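Local coordinates for protein Ifi204 (Mus musculus domesticus, PDB 5YZW) that probably senses foreign double-stranded DNA in innate immunity, binding it through a HIN domain built from two OB folds joined by a linker, at residues Thr36-Thr41 / Asn96-Arg101; Pro10-Val15 / Asn87-Met92; Phe22-Lys27 / Ser184-Tyr189; Asn133-Tyr138 / Val150-Leu155. All blocks are in the same frame, centred on the assembly; numbering follows the deposited sequence.

Contact 1 (Thr36-Thr41 / Asn96-Arg101)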
loop_
_atom_site.group_PDB
_atom_site.type_symbol
_atom_site.label_atom_id
_atom_site.label_comp_id
_atom_site.label_asym_id
_atom_site.label_seq_id
_atom_site.Cartn_x
_atom_site.Cartn_y
_atom_site.Cartn_z
ATOM N N THR A 36 5.579 -2.437 -3.805
ATOM C CA THR A 36 6.750 -2.148 -2.990
ATOM C C THR A 36 7.994 -2.513 -3.799
ATOM O O THR A 36 8.034 -3.587 -4.412
ATOM C CB THR A 36 6.684 -2.925 -1.674
ATOM O OG1 THR A 36 5.571 -2.439 -0.910
ATOM C CG2 THR A 36 7.951 -2.717 -0.865
ATOM N N VAL A 37 8.961 -1.592 -3.883
ATOM C CA VAL A 37 10.181 -1.807 -4.669
ATOM C C VAL A 37 11.375 -1.395 -3.821
ATOM O O VAL A 37 11.228 -0.769 -2.771
ATOM C CB VAL A 37 10.203 -1.042 -6.011
ATOM C CG1 VAL A 37 9.024 -1.419 -6.889
ATOM C CG2 VAL A 37 10.299 0.472 -5.797
ATOM N N ALA A 38 12.576 -1.747 -4.294
ATOM C CA ALA A 38 13.770 -1.489 -3.496
ATOM C C ALA A 38 14.977 -1.228 -4.383
ATOM O O ALA A 38 15.190 -1.935 -5.373
ATOM C CB ALA A 38 14.084 -2.662 -2.565
ATOM N N THR A 39 15.760 -0.210 -4.021
ATOM C CA THR A 39 17.161 -0.130 -4.434
ATOM C C THR A 39 17.961 -1.048 -3.523
ATOM O O THR A 39 17.401 -1.767 -2.694
ATOM C CB THR A 39 17.693 1.295 -4.366
ATOM O OG1 THR A 39 17.668 1.745 -3.008
ATOM C CG2 THR A 39 16.891 2.249 -5.253
ATOM N N GLU A 40 19.289 -1.032 -3.644
ATOM C CA GLU A 40 20.101 -1.831 -2.732
ATOM C C GLU A 40 20.066 -1.325 -1.288
ATOM O O GLU A 40 20.338 -2.109 -0.370
ATOM C CB GLU A 40 21.549 -1.888 -3.245
ATOM C CG GLU A 40 21.609 -2.327 -4.706
ATOM C CD GLU A 40 22.952 -2.943 -5.117
ATOM O OE1 GLU A 40 23.260 -4.086 -4.703
ATOM O OE2 GLU A 40 23.687 -2.279 -5.879
ATOM N N THR A 41 19.710 -0.058 -1.044
ATOM C CA THR A 41 19.700 0.455 0.326
ATOM C C THR A 41 18.356 0.985 0.832
ATOM O O THR A 41 18.226 1.214 2.041
ATOM C CB THR A 41 20.752 1.563 0.486
ATOM O OG1 THR A 41 20.432 2.661 -0.374
ATOM C CG2 THR A 41 22.137 1.044 0.131
ATOM N N ASN A 96 18.571 -9.400 2.954
ATOM C CA ASN A 96 17.413 -9.971 3.631
ATOM C C ASN A 96 16.874 -9.021 4.692
ATOM O O ASN A 96 15.663 -8.981 4.934
ATOM C CB ASN A 96 17.784 -11.326 4.236
ATOM C CG ASN A 96 16.567 -12.163 4.607
ATOM O OD1 ASN A 96 15.559 -11.647 5.093
ATOM N ND2 ASN A 96 16.662 -13.470 4.381
ATOM N N THR A 97 17.752 -8.234 5.318
ATOM C CA THR A 97 17.288 -7.243 6.282
ATOM C C THR A 97 16.440 -6.173 5.604
ATOM O O THR A 97 15.405 -5.757 6.142
ATOM C CB THR A 97 18.477 -6.606 6.998
ATOM O OG1 THR A 97 19.376 -6.068 6.024
ATOM C CG2 THR A 97 19.214 -7.648 7.811
ATOM N N LEU A 98 16.859 -5.717 4.413
ATOM C CA LEU A 98 16.076 -4.709 3.702
ATOM C C LEU A 98 14.765 -5.294 3.197
ATOM O O LEU A 98 13.731 -4.609 3.200
ATOM C CB LEU A 98 16.883 -4.117 2.547
ATOM C CG LEU A 98 16.141 -3.086 1.694
ATOM C CD1 LEU A 98 15.624 -1.928 2.536
ATOM C CD2 LEU A 98 17.039 -2.571 0.594
ATOM N N ARG A 99 14.784 -6.564 2.779
ATOM C CA ARG A 99 13.560 -7.233 2.351
ATOM C C ARG A 99 12.533 -7.260 3.472
ATOM O O ARG A 99 11.375 -6.872 3.276
ATOM C CB ARG A 99 13.867 -8.654 1.882
ATOM C CG ARG A 99 14.569 -8.723 0.540
ATOM C CD ARG A 99 14.733 -10.152 0.050
ATOM N NE ARG A 99 15.368 -10.194 -1.264
ATOM C CZ ARG A 99 14.703 -10.184 -2.416
ATOM N NH1 ARG A 99 13.375 -10.135 -2.419
ATOM N NH2 ARG A 99 15.365 -10.226 -3.566
ATOM N N GLN A 100 12.933 -7.717 4.659
ATOM C CA GLN A 100 11.938 -7.809 5.719
ATOM C C GLN A 100 11.533 -6.426 6.207
ATOM O O GLN A 100 10.359 -6.204 6.523
ATOM C CB GLN A 100 12.444 -8.670 6.878
ATOM C CG GLN A 100 11.391 -8.966 7.986
ATOM C CD GLN A 100 9.938 -9.099 7.478
ATOM O OE1 GLN A 100 9.116 -8.198 7.650
ATOM N NE2 GLN A 100 9.635 -10.224 6.844
ATOM N N ARG A 101 12.467 -5.474 6.243
ATOM C CA ARG A 101 12.065 -4.108 6.551
ATOM C C ARG A 101 11.003 -3.626 5.563
ATOM O O ARG A 101 10.044 -2.947 5.948
ATOM C CB ARG A 101 13.283 -3.184 6.558
ATOM C CG ARG A 101 13.128 -1.995 7.490
ATOM C CD ARG A 101 14.457 -1.393 7.889
ATOM N NE ARG A 101 14.897 -0.417 6.897
ATOM C CZ ARG A 101 15.950 -0.585 6.101
ATOM N NH1 ARG A 101 16.685 -1.690 6.195
ATOM N NH2 ARG A 101 16.278 0.358 5.220
#
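In the first OB fold of this HIN domain, the end of strand 30-38 and the turn after it meet helix 96-103, at the start of the linker that leads to the second OB fold. One side chain, L98, does most of the work. With CG anti to the backbone N (chi1 178°), it reaches off the helix and sets its methyl CD2 into the bend of residues 38-41. There CD2 lies 3.4 Å from O of T39 and 3.5 Å from O of E40, so the leucine packs largely against backbone; the methyl CB of A38 adds an apolar contact with CD2 at 4.3 Å. F43 on the next strand also touches L98, and I94, just ahead of the helix, packs on A38. The turn has its own internal tie, since OG1 of T39 accepts from N of E42 and, weakly, from N of T41. No hydrogen bond crosses between 36-41 and 96-101, and the buried area is small, 149 Å². On the solvent side the R101 chain bends at chi3 (86°) and swings its guanidinium back toward the turn, where O of T41 lies in the guanidinium plane at its edge, 3.8 Å from NH2 of R101, too far for a hydrogen bond.

Contact 2 (Pro10-Val15 / Asn87-Met92)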
loop_
_atom_site.group_PDB
_atom_site.type_symbol
_atom_site.label_atom_id
_atom_site.label_comp_id
_atom_site.label_asym_id
_atom_site.label_seq_id
_atom_site.Cartn_x
_atom_site.Cartn_y
_atom_site.Cartn_z
ATOM N N PRO A 10 16.641 7.939 -14.137
ATOM C CA PRO A 10 15.946 6.709 -13.707
ATOM C C PRO A 10 16.364 6.157 -12.333
ATOM O O PRO A 10 17.535 6.262 -11.957
ATOM C CB PRO A 10 16.314 5.710 -14.804
ATOM C CG PRO A 10 17.751 6.158 -15.257
ATOM C CD PRO A 10 17.798 7.667 -15.022
ATOM N N LYS A 11 15.402 5.600 -11.588
ATOM C CA LYS A 11 15.684 4.828 -10.378
ATOM C C LYS A 11 15.601 3.347 -10.720
ATOM O O LYS A 11 14.595 2.889 -11.277
ATOM C CB LYS A 11 14.695 5.138 -9.238
ATOM C CG LYS A 11 15.131 4.553 -7.857
ATOM C CD LYS A 11 14.032 4.702 -6.734
ATOM C CE LYS A 11 13.667 6.150 -6.517
ATOM N NZ LYS A 11 14.868 6.965 -6.155
ATOM N N GLN A 12 16.639 2.600 -10.365
ATOM C CA GLN A 12 16.752 1.186 -10.707
ATOM C C GLN A 12 16.376 0.367 -9.489
ATOM O O GLN A 12 17.054 0.446 -8.462
ATOM C CB GLN A 12 18.173 0.822 -11.154
ATOM C CG GLN A 12 18.426 0.944 -12.631
ATOM C CD GLN A 12 19.802 0.427 -13.023
ATOM O OE1 GLN A 12 20.425 -0.343 -12.280
ATOM N NE2 GLN A 12 20.273 0.826 -14.208
ATOM N N VAL A 13 15.304 -0.424 -9.598
ATOM C CA VAL A 13 14.749 -1.110 -8.433
ATOM C C VAL A 13 14.392 -2.555 -8.755
ATOM O O VAL A 13 14.158 -2.931 -9.906
ATOM C CB VAL A 13 13.506 -0.385 -7.847
ATOM C CG1 VAL A 13 13.846 1.031 -7.465
ATOM C CG2 VAL A 13 12.349 -0.380 -8.853
ATOM N N MET A 14 14.329 -3.360 -7.700
ATOM C CA MET A 14 13.709 -4.669 -7.769
ATOM C C MET A 14 12.294 -4.589 -7.203
ATOM O O MET A 14 12.081 -4.018 -6.133
ATOM C CB MET A 14 14.511 -5.714 -7.000
ATOM C CG MET A 14 14.014 -7.118 -7.319
ATOM S SD MET A 14 14.800 -8.439 -6.398
ATOM C CE MET A 14 16.203 -8.825 -7.462
ATOM N N VAL A 15 11.336 -5.149 -7.937
ATOM C CA VAL A 15 9.954 -5.277 -7.474
ATOM C C VAL A 15 9.886 -6.332 -6.381
ATOM O O VAL A 15 10.284 -7.480 -6.593
ATOM C CB VAL A 15 9.031 -5.646 -8.642
ATOM C CG1 VAL A 15 7.585 -5.760 -8.157
ATOM C CG2 VAL A 15 9.174 -4.627 -9.772
ATOM N N ASN A 87 17.178 -6.175 -18.874
ATOM C CA ASN A 87 18.540 -6.425 -18.376
ATOM C C ASN A 87 19.168 -5.160 -17.781
ATOM O O ASN A 87 20.315 -4.803 -18.068
ATOM C CB ASN A 87 19.431 -7.016 -19.485
ATOM C CG ASN A 87 20.558 -7.896 -18.940
ATOM O OD1 ASN A 87 20.315 -8.973 -18.402
ATOM N ND2 ASN A 87 21.798 -7.438 -19.092
ATOM N N VAL A 88 18.398 -4.472 -16.939
ATOM C CA VAL A 88 18.871 -3.215 -16.365
ATOM C C VAL A 88 20.002 -3.471 -15.371
ATOM O O VAL A 88 21.041 -2.804 -15.403
ATOM C CB VAL A 88 17.698 -2.446 -15.725
ATOM C CG1 VAL A 88 16.875 -1.743 -16.797
ATOM C CG2 VAL A 88 16.813 -3.384 -14.958
ATOM N N ASN A 89 19.823 -4.444 -14.480
ATOM C CA ASN A 89 20.877 -4.831 -13.548
ATOM C C ASN A 89 20.660 -6.267 -13.083
ATOM O O ASN A 89 20.348 -6.495 -11.908
ATOM C CB ASN A 89 20.927 -3.879 -12.349
ATOM C CG ASN A 89 22.299 -3.834 -11.694
ATOM O OD1 ASN A 89 23.311 -4.166 -12.320
ATOM N ND2 ASN A 89 22.342 -3.431 -10.426
ATOM N N PRO A 90 20.857 -7.266 -13.967
ATOM C CA PRO A 90 20.577 -8.663 -13.592
ATOM C C PRO A 90 21.286 -9.067 -12.306
ATOM O O PRO A 90 20.915 -10.032 -11.635
ATOM C CB PRO A 90 21.100 -9.458 -14.795
ATOM C CG PRO A 90 22.115 -8.561 -15.442
ATOM C CD PRO A 90 21.586 -7.167 -15.245
ATOM N N THR A 91 22.327 -8.315 -11.972
ATOM C CA THR A 91 23.043 -8.446 -10.716
ATOM C C THR A 91 22.531 -7.347 -9.795
ATOM O O THR A 91 23.145 -6.295 -9.620
ATOM C CB THR A 91 24.525 -8.319 -10.950
ATOM O OG1 THR A 91 24.907 -9.380 -11.829
ATOM C CG2 THR A 91 25.275 -8.466 -9.642
ATOM N N MET A 92 21.358 -7.579 -9.235
ATOM C CA MET A 92 20.891 -6.795 -8.111
ATOM C C MET A 92 20.762 -7.743 -6.935
ATOM O O MET A 92 20.296 -8.876 -7.090
ATOM C CB MET A 92 19.555 -6.110 -8.408
ATOM C CG MET A 92 19.224 -4.980 -7.453
ATOM S SD MET A 92 18.178 -3.702 -8.189
ATOM C CE MET A 92 18.397 -2.429 -6.963
#
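M92 and M14 make the close-packed end of this contact, while Q12 and N89 form its looser, outer end. The M92 chain runs extended beyond CG, with CG anti to the backbone N (chi1 -163°), and this length carries its thioether onto the backbone of strand 11-25. Its methyl CE comes 3.5 Å from O of Q12, and its SD lies 3.9 Å from N of M14 and 4.0 Å from C of V13. M92 therefore lies against the peptide between V13 and M14, and meets the M14 side chain at its root, SD to CB at 4.3 Å. M14 turns at chi3 (-89°), which brings its own CE to 4.1 Å from O of M92. The strand belongs to the curled beta sheet of the first OB fold, and residues 87-92 lie in the long connection from strand 83-84 to helix 96-103, so the contact lays that connection along one strand of the OB fold. I62 of the neighbouring strand touches both V88 and M92, and I94 covers M14. Toward the exposed end the fit slackens. Q12 and N89 cross at about a right angle, their amide planes 49° apart, and OE1 of Q12 meets the CB methylene of N89 at 3.6 Å. NE2 of Q12 stays 3.9 Å from O of V88, and no hydrogen bond spans the two segments.

Contact 3 (Phe22-Lys27 / Ser184-Tyr189)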
loop_
_atom_site.group_PDB
_atom_site.type_symbol
_atom_site.label_atom_id
_atom_site.label_comp_id
_atom_site.label_asym_id
_atom_site.label_seq_id
_atom_site.Cartn_x
_atom_site.Cartn_y
_atom_site.Cartn_z
ATOM N N PHE A 22 -7.057 -2.412 -9.476
ATOM C CA PHE A 22 -8.396 -2.223 -8.938
ATOM C C PHE A 22 -8.868 -0.834 -9.330
ATOM O O PHE A 22 -8.068 0.050 -9.678
ATOM C CB PHE A 22 -8.433 -2.424 -7.412
ATOM C CG PHE A 22 -7.585 -1.437 -6.645
ATOM C CD1 PHE A 22 -6.252 -1.706 -6.371
ATOM C CD2 PHE A 22 -8.128 -0.238 -6.204
ATOM C CE1 PHE A 22 -5.471 -0.795 -5.674
ATOM C CE2 PHE A 22 -7.366 0.677 -5.522
ATOM C CZ PHE A 22 -6.031 0.401 -5.241
ATOM N N THR A 23 -10.187 -0.687 -9.339
ATOM C CA THR A 23 -10.847 0.566 -9.667
ATOM C C THR A 23 -10.942 1.440 -8.426
ATOM O O THR A 23 -11.590 1.065 -7.444
ATOM C CB THR A 23 -12.235 0.277 -10.240
ATOM O OG1 THR A 23 -12.153 -0.804 -11.183
ATOM C CG2 THR A 23 -12.843 1.508 -10.884
ATOM N N TYR A 24 -10.296 2.600 -8.469
ATOM C CA TYR A 24 -10.325 3.516 -7.343
ATOM C C TYR A 24 -11.244 4.701 -7.581
ATOM O O TYR A 24 -11.622 5.374 -6.619
ATOM C CB TYR A 24 -8.911 4.013 -7.019
ATOM C CG TYR A 24 -8.292 4.914 -8.062
ATOM C CD1 TYR A 24 -7.612 4.383 -9.163
ATOM C CD2 TYR A 24 -8.368 6.296 -7.937
ATOM C CE1 TYR A 24 -7.046 5.214 -10.128
ATOM C CE2 TYR A 24 -7.796 7.132 -8.886
ATOM C CZ TYR A 24 -7.136 6.585 -9.977
ATOM O OH TYR A 24 -6.583 7.403 -10.921
ATOM N N ASP A 25 -11.619 4.971 -8.827
ATOM C CA ASP A 25 -12.640 5.972 -9.137
ATOM C C ASP A 25 -13.688 5.250 -9.980
ATOM O O ASP A 25 -13.474 5.003 -11.174
ATOM C CB ASP A 25 -12.017 7.184 -9.839
ATOM C CG ASP A 25 -13.041 8.244 -10.238
ATOM O OD1 ASP A 25 -14.228 7.914 -10.436
ATOM O OD2 ASP A 25 -12.649 9.428 -10.349
ATOM N N LEU A 26 -14.818 4.897 -9.351
ATOM C CA LEU A 26 -15.813 4.083 -10.039
ATOM C C LEU A 26 -16.529 4.848 -11.139
ATOM O O LEU A 26 -17.067 4.221 -12.055
ATOM C CB LEU A 26 -16.848 3.526 -9.052
ATOM C CG LEU A 26 -16.460 2.241 -8.308
ATOM C CD1 LEU A 26 -17.586 1.781 -7.370
ATOM C CD2 LEU A 26 -16.050 1.124 -9.268
ATOM N N LYS A 27 -16.538 6.181 -11.077
ATOM C CA LYS A 27 -17.278 6.969 -12.059
ATOM C C LYS A 27 -16.679 6.824 -13.452
ATOM O O LYS A 27 -17.408 6.620 -14.433
ATOM C CB LYS A 27 -17.303 8.439 -11.640
ATOM C CG LYS A 27 -18.062 9.349 -12.594
ATOM C CD LYS A 27 -18.560 10.601 -11.873
ATOM C CE LYS A 27 -19.154 11.605 -12.853
ATOM N NZ LYS A 27 -19.640 12.834 -12.160
ATOM N N SER A 184 -10.148 3.822 5.480
ATOM C CA SER A 184 -10.093 3.702 4.033
ATOM C C SER A 184 -10.158 5.084 3.398
ATOM O O SER A 184 -10.897 5.959 3.858
ATOM C CB SER A 184 -11.251 2.836 3.545
ATOM O OG SER A 184 -12.477 3.546 3.661
ATOM N N VAL A 185 -9.364 5.282 2.346
ATOM C CA VAL A 185 -9.324 6.524 1.577
ATOM C C VAL A 185 -9.286 6.172 0.093
ATOM O O VAL A 185 -9.302 4.994 -0.290
ATOM C CB VAL A 185 -8.118 7.419 1.944
ATOM C CG1 VAL A 185 -8.256 8.003 3.363
ATOM C CG2 VAL A 185 -6.822 6.657 1.774
ATOM N N ARG A 186 -9.190 7.212 -0.743
ATOM C CA ARG A 186 -9.382 7.057 -2.185
ATOM C C ARG A 186 -8.457 5.998 -2.806
ATOM O O ARG A 186 -8.878 5.256 -3.705
ATOM C CB ARG A 186 -9.177 8.404 -2.875
ATOM C CG ARG A 186 -9.473 8.384 -4.376
ATOM C CD ARG A 186 -9.443 9.790 -4.930
ATOM N NE ARG A 186 -9.355 9.842 -6.390
ATOM C CZ ARG A 186 -10.380 9.643 -7.217
ATOM N NH1 ARG A 186 -11.582 9.359 -6.735
ATOM N NH2 ARG A 186 -10.201 9.727 -8.530
ATOM N N HIS A 187 -7.196 5.924 -2.370
ATOM C CA HIS A 187 -6.250 4.978 -2.973
ATOM C C HIS A 187 -6.089 3.705 -2.157
ATOM O O HIS A 187 -5.162 2.929 -2.417
ATOM C CB HIS A 187 -4.875 5.620 -3.185
ATOM C CG HIS A 187 -4.889 6.780 -4.130
ATOM N ND1 HIS A 187 -3.945 7.785 -4.096
ATOM C CD2 HIS A 187 -5.743 7.100 -5.132
ATOM C CE1 HIS A 187 -4.225 8.678 -5.027
ATOM N NE2 HIS A 187 -5.313 8.288 -5.666
ATOM N N SER A 188 -6.960 3.473 -1.177
ATOM C CA SER A 188 -6.810 2.303 -0.328
ATOM C C SER A 188 -7.076 1.022 -1.090
ATOM O O SER A 188 -7.811 0.972 -2.086
ATOM C CB SER A 188 -7.756 2.336 0.896
ATOM O OG SER A 188 -7.536 3.478 1.702
ATOM N N TYR A 189 -6.501 -0.045 -0.556
ATOM C CA TYR A 189 -6.724 -1.381 -1.077
ATOM C C TYR A 189 -6.678 -2.335 0.104
ATOM O O TYR A 189 -5.929 -2.125 1.063
ATOM C CB TYR A 189 -5.663 -1.774 -2.142
ATOM C CG TYR A 189 -5.764 -3.232 -2.551
ATOM C CD1 TYR A 189 -6.661 -3.639 -3.537
ATOM C CD2 TYR A 189 -4.986 -4.203 -1.936
ATOM C CE1 TYR A 189 -6.777 -4.993 -3.898
ATOM C CE2 TYR A 189 -5.087 -5.546 -2.288
ATOM C CZ TYR A 189 -5.983 -5.941 -3.262
ATOM O OH TYR A 189 -6.068 -7.281 -3.602
#
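The chain at F22-D25 runs nearly antiparallel to R186-Y189, 169° apart end to end, and the second segment folds through a type I beta turn from V185 to S188, closed by N of S188 on O of V185. F22 and Y189 make the buried end: their rings meet obliquely, with CD1 of F22 3.5 Å from CD1 of Y189. A chi1 of 62° sets the F22 ring between its backbone N and carbonyl carbon, and CE2 ends 3.5 Å from O of S188. This is an interface between the two OB folds, strand 11-25 of the first facing the connection between strands 180-183 and 189-192 of the second. Further out, H187 presents its edge to the face of Y24 in an offset edge-to-face pair, centroids 5.5 Å apart, while its ND1 is hydrogen-bonded to NZ of K47. One face of the R186 guanidinium takes CD2 of Y24, and at its edge NH2 makes a salt bridge to OD2 of D25, 3.1 Å and almost straight at 174°, on the anti side of OD2 and tilted out of the carboxylate plane. OD1 accepts from N of K27 in an Asx turn, which, with the salt bridge, helps to set how the carboxylate is turned.

Contact 4 (Asn133-Tyr138 / Val150-Leu155)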
loop_
_atom_site.group_PDB
_atom_site.type_symbol
_atom_site.label_atom_id
_atom_site.label_comp_id
_atom_site.label_asym_id
_atom_site.label_seq_id
_atom_site.Cartn_x
_atom_site.Cartn_y
_atom_site.Cartn_z
ATOM N N ASN A 133 -24.735 2.560 9.254
ATOM C CA ASN A 133 -24.868 3.683 8.323
ATOM C C ASN A 133 -23.819 3.625 7.215
ATOM O O ASN A 133 -23.102 4.594 6.972
ATOM C CB ASN A 133 -24.800 5.022 9.062
ATOM C CG ASN A 133 -25.841 5.134 10.156
ATOM O OD1 ASN A 133 -25.773 4.435 11.166
ATOM N ND2 ASN A 133 -26.821 6.010 9.954
ATOM N N LYS A 134 -23.770 2.485 6.515
ATOM C CA LYS A 134 -22.936 2.248 5.331
ATOM C C LYS A 134 -21.449 2.086 5.674
ATOM O O LYS A 134 -20.669 1.594 4.851
ATOM C CB LYS A 134 -23.128 3.355 4.271
ATOM C CG LYS A 134 -24.515 4.052 4.241
ATOM C CD LYS A 134 -24.549 5.292 3.333
ATOM C CE LYS A 134 -23.796 6.489 3.925
ATOM N NZ LYS A 134 -24.033 6.754 5.366
ATOM N N PHE A 135 -21.026 2.378 6.881
ATOM C CA PHE A 135 -19.634 2.182 7.233
ATOM C C PHE A 135 -19.527 0.828 7.797
ATOM O O PHE A 135 -20.505 0.311 8.216
ATOM C CB PHE A 135 -19.219 3.142 8.338
ATOM C CG PHE A 135 -19.153 4.550 7.905
ATOM C CD1 PHE A 135 -20.284 5.249 7.680
ATOM C CD2 PHE A 135 -17.965 5.151 7.696
ATOM C CE1 PHE A 135 -20.245 6.535 7.259
ATOM C CE2 PHE A 135 -17.905 6.428 7.272
ATOM C CZ PHE A 135 -19.048 7.130 7.053
ATOM N N ILE A 136 -18.337 0.262 7.825
ATOM C CA ILE A 136 -18.072 -1.024 8.450
ATOM C C ILE A 136 -16.788 -0.942 9.265
ATOM O O ILE A 136 -15.740 -0.503 8.768
ATOM C CB ILE A 136 -18.037 -2.161 7.416
ATOM C CG1 ILE A 136 -17.412 -3.412 8.013
ATOM C CG2 ILE A 136 -17.292 -1.731 6.187
ATOM C CD1 ILE A 136 -17.728 -4.599 7.208
ATOM N N TYR A 137 -16.884 -1.344 10.526
ATOM C CA TYR A 137 -15.844 -1.159 11.532
ATOM C C TYR A 137 -15.261 -2.522 11.875
ATOM O O TYR A 137 -15.976 -3.398 12.369
ATOM C CB TYR A 137 -16.414 -0.489 12.791
ATOM C CG TYR A 137 -17.049 0.871 12.559
ATOM C CD1 TYR A 137 -18.352 0.986 12.081
ATOM C CD2 TYR A 137 -16.342 2.040 12.811
ATOM C CE1 TYR A 137 -18.930 2.230 11.859
ATOM C CE2 TYR A 137 -16.909 3.288 12.592
ATOM C CZ TYR A 137 -18.206 3.379 12.119
ATOM O OH TYR A 137 -18.777 4.622 11.908
ATOM N N TYR A 138 -13.977 -2.702 11.607
ATOM C CA TYR A 138 -13.268 -3.936 11.929
ATOM C C TYR A 138 -12.373 -3.692 13.138
ATOM O O TYR A 138 -11.422 -2.908 13.062
ATOM C CB TYR A 138 -12.433 -4.421 10.746
ATOM C CG TYR A 138 -13.219 -4.895 9.547
ATOM C CD1 TYR A 138 -13.763 -6.171 9.521
ATOM C CD2 TYR A 138 -13.360 -4.097 8.414
ATOM C CE1 TYR A 138 -14.466 -6.628 8.423
ATOM C CE2 TYR A 138 -14.055 -4.547 7.304
ATOM C CZ TYR A 138 -14.610 -5.819 7.319
ATOM O OH TYR A 138 -15.309 -6.295 6.233
ATOM N N VAL A 150 -11.793 1.483 9.759
ATOM C CA VAL A 150 -13.054 2.051 9.302
ATOM C C VAL A 150 -13.083 1.967 7.785
ATOM O O VAL A 150 -12.232 2.553 7.098
ATOM C CB VAL A 150 -13.234 3.496 9.792
ATOM C CG1 VAL A 150 -14.593 4.036 9.361
ATOM C CG2 VAL A 150 -13.120 3.543 11.312
ATOM N N VAL A 151 -14.044 1.223 7.260
ATOM C CA VAL A 151 -14.192 1.027 5.825
ATOM C C VAL A 151 -15.506 1.645 5.377
ATOM O O VAL A 151 -16.561 1.416 5.991
ATOM C CB VAL A 151 -14.105 -0.460 5.452
ATOM C CG1 VAL A 151 -14.294 -0.646 3.953
ATOM C CG2 VAL A 151 -12.747 -1.014 5.874
ATOM N N TYR A 152 -15.440 2.435 4.313
ATOM C CA TYR A 152 -16.607 3.016 3.667
ATOM C C TYR A 152 -16.449 2.910 2.154
ATOM O O TYR A 152 -15.338 3.009 1.631
ATOM C CB TYR A 152 -16.774 4.480 4.064
ATOM C CG TYR A 152 -18.005 5.111 3.487
ATOM C CD1 TYR A 152 -19.246 4.905 4.075
ATOM C CD2 TYR A 152 -17.936 5.905 2.350
ATOM C CE1 TYR A 152 -20.383 5.474 3.554
ATOM C CE2 TYR A 152 -19.070 6.482 1.819
ATOM C CZ TYR A 152 -20.291 6.261 2.426
ATOM O OH TYR A 152 -21.427 6.830 1.907
ATOM N N GLY A 153 -17.564 2.719 1.448
ATOM C CA GLY A 153 -17.528 2.768 -0.007
ATOM C C GLY A 153 -17.095 1.477 -0.679
ATOM O O GLY A 153 -17.426 0.393 -0.193
ATOM N N ARG A 154 -16.333 1.579 -1.779
ATOM C CA ARG A 154 -16.073 0.414 -2.622
ATOM C C ARG A 154 -15.524 -0.764 -1.818
ATOM O O ARG A 154 -15.867 -1.919 -2.089
ATOM C CB ARG A 154 -15.122 0.789 -3.765
ATOM C CG ARG A 154 -13.671 1.034 -3.355
ATOM C CD ARG A 154 -12.790 1.408 -4.568
ATOM N NE ARG A 154 -11.684 2.252 -4.136
ATOM C CZ ARG A 154 -10.571 1.768 -3.596
ATOM N NH1 ARG A 154 -10.414 0.459 -3.463
ATOM N NH2 ARG A 154 -9.624 2.585 -3.177
ATOM N N LEU A 155 -14.694 -0.497 -0.810
ATOM C CA LEU A 155 -14.074 -1.584 -0.061
ATOM C C LEU A 155 -15.030 -2.263 0.922
ATOM O O LEU A 155 -14.621 -3.232 1.569
ATOM C CB LEU A 155 -12.816 -1.081 0.676
ATOM C CG LEU A 155 -11.577 -0.824 -0.214
ATOM C CD1 LEU A 155 -10.389 -0.322 0.601
ATOM C CD2 LEU A 155 -11.168 -2.070 -0.998
#
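F135, with CG anti to its carbonyl carbon (chi1 -70°), and Y152, with CG anti to its backbone N (chi1 -177°), send their rings to the same place. CD1 of Y152 sits over the centre of the F135 face, 3.7 Å from CE1 of F135, although the ring planes are inclined at 37°. K134 runs alongside Y152; the bend at chi3 lays CE of K134 in the plane of the tyrosine ring at its edge, 3.1 Å from OH of Y152, and the bend at chi4 turns NZ back onto O of N133, which it meets from above the carbonyl plane. Behind these outer groups lies a beta hairpin of the second OB fold, strands 135-142 and 145-151. I136 and V151 form an antiparallel hydrogen-bonded pair in it: N of I136 to O of V151 is 2.8 Å, and N of V151 to O of I136 is 2.9 Å, both in the carbonyl plane. On their face CG2 of I136 packs 3.5 Å from CB of V151, and the edge of the Y138 ring receives CG2 of V151. Y137 and V150 form the adjoining non-hydrogen-bonded pair on the other face, where CD2 of Y137 touches CG2 of V150 at 3.9 Å, and CG1 of V150 reaches the F135 ring edge.

Overall arrangement
Contacts 1 and 2 lie in the first OB fold and touch each other, with N of M14 on O of A38 joining strands 11-25 and 30-38. Both pack the run leading into and along the linker helix onto this sheet, by methyl and thioether groups against backbone. Contact 4 belongs to the second OB fold and is the one with interstrand hydrogen bonds. Contact 3 bridges the two folds, adding a salt bridge and aromatic pairs; it shares strand 11-25 with contact 2. R154 of contact 4 donates to O of R186 and S188 in contact 3. All four are partly buried, with L98, M14, F22-Y189 and I136-V151 on the inner sides and R101, Q12, R186, and K134 with Y152 on the outer ones.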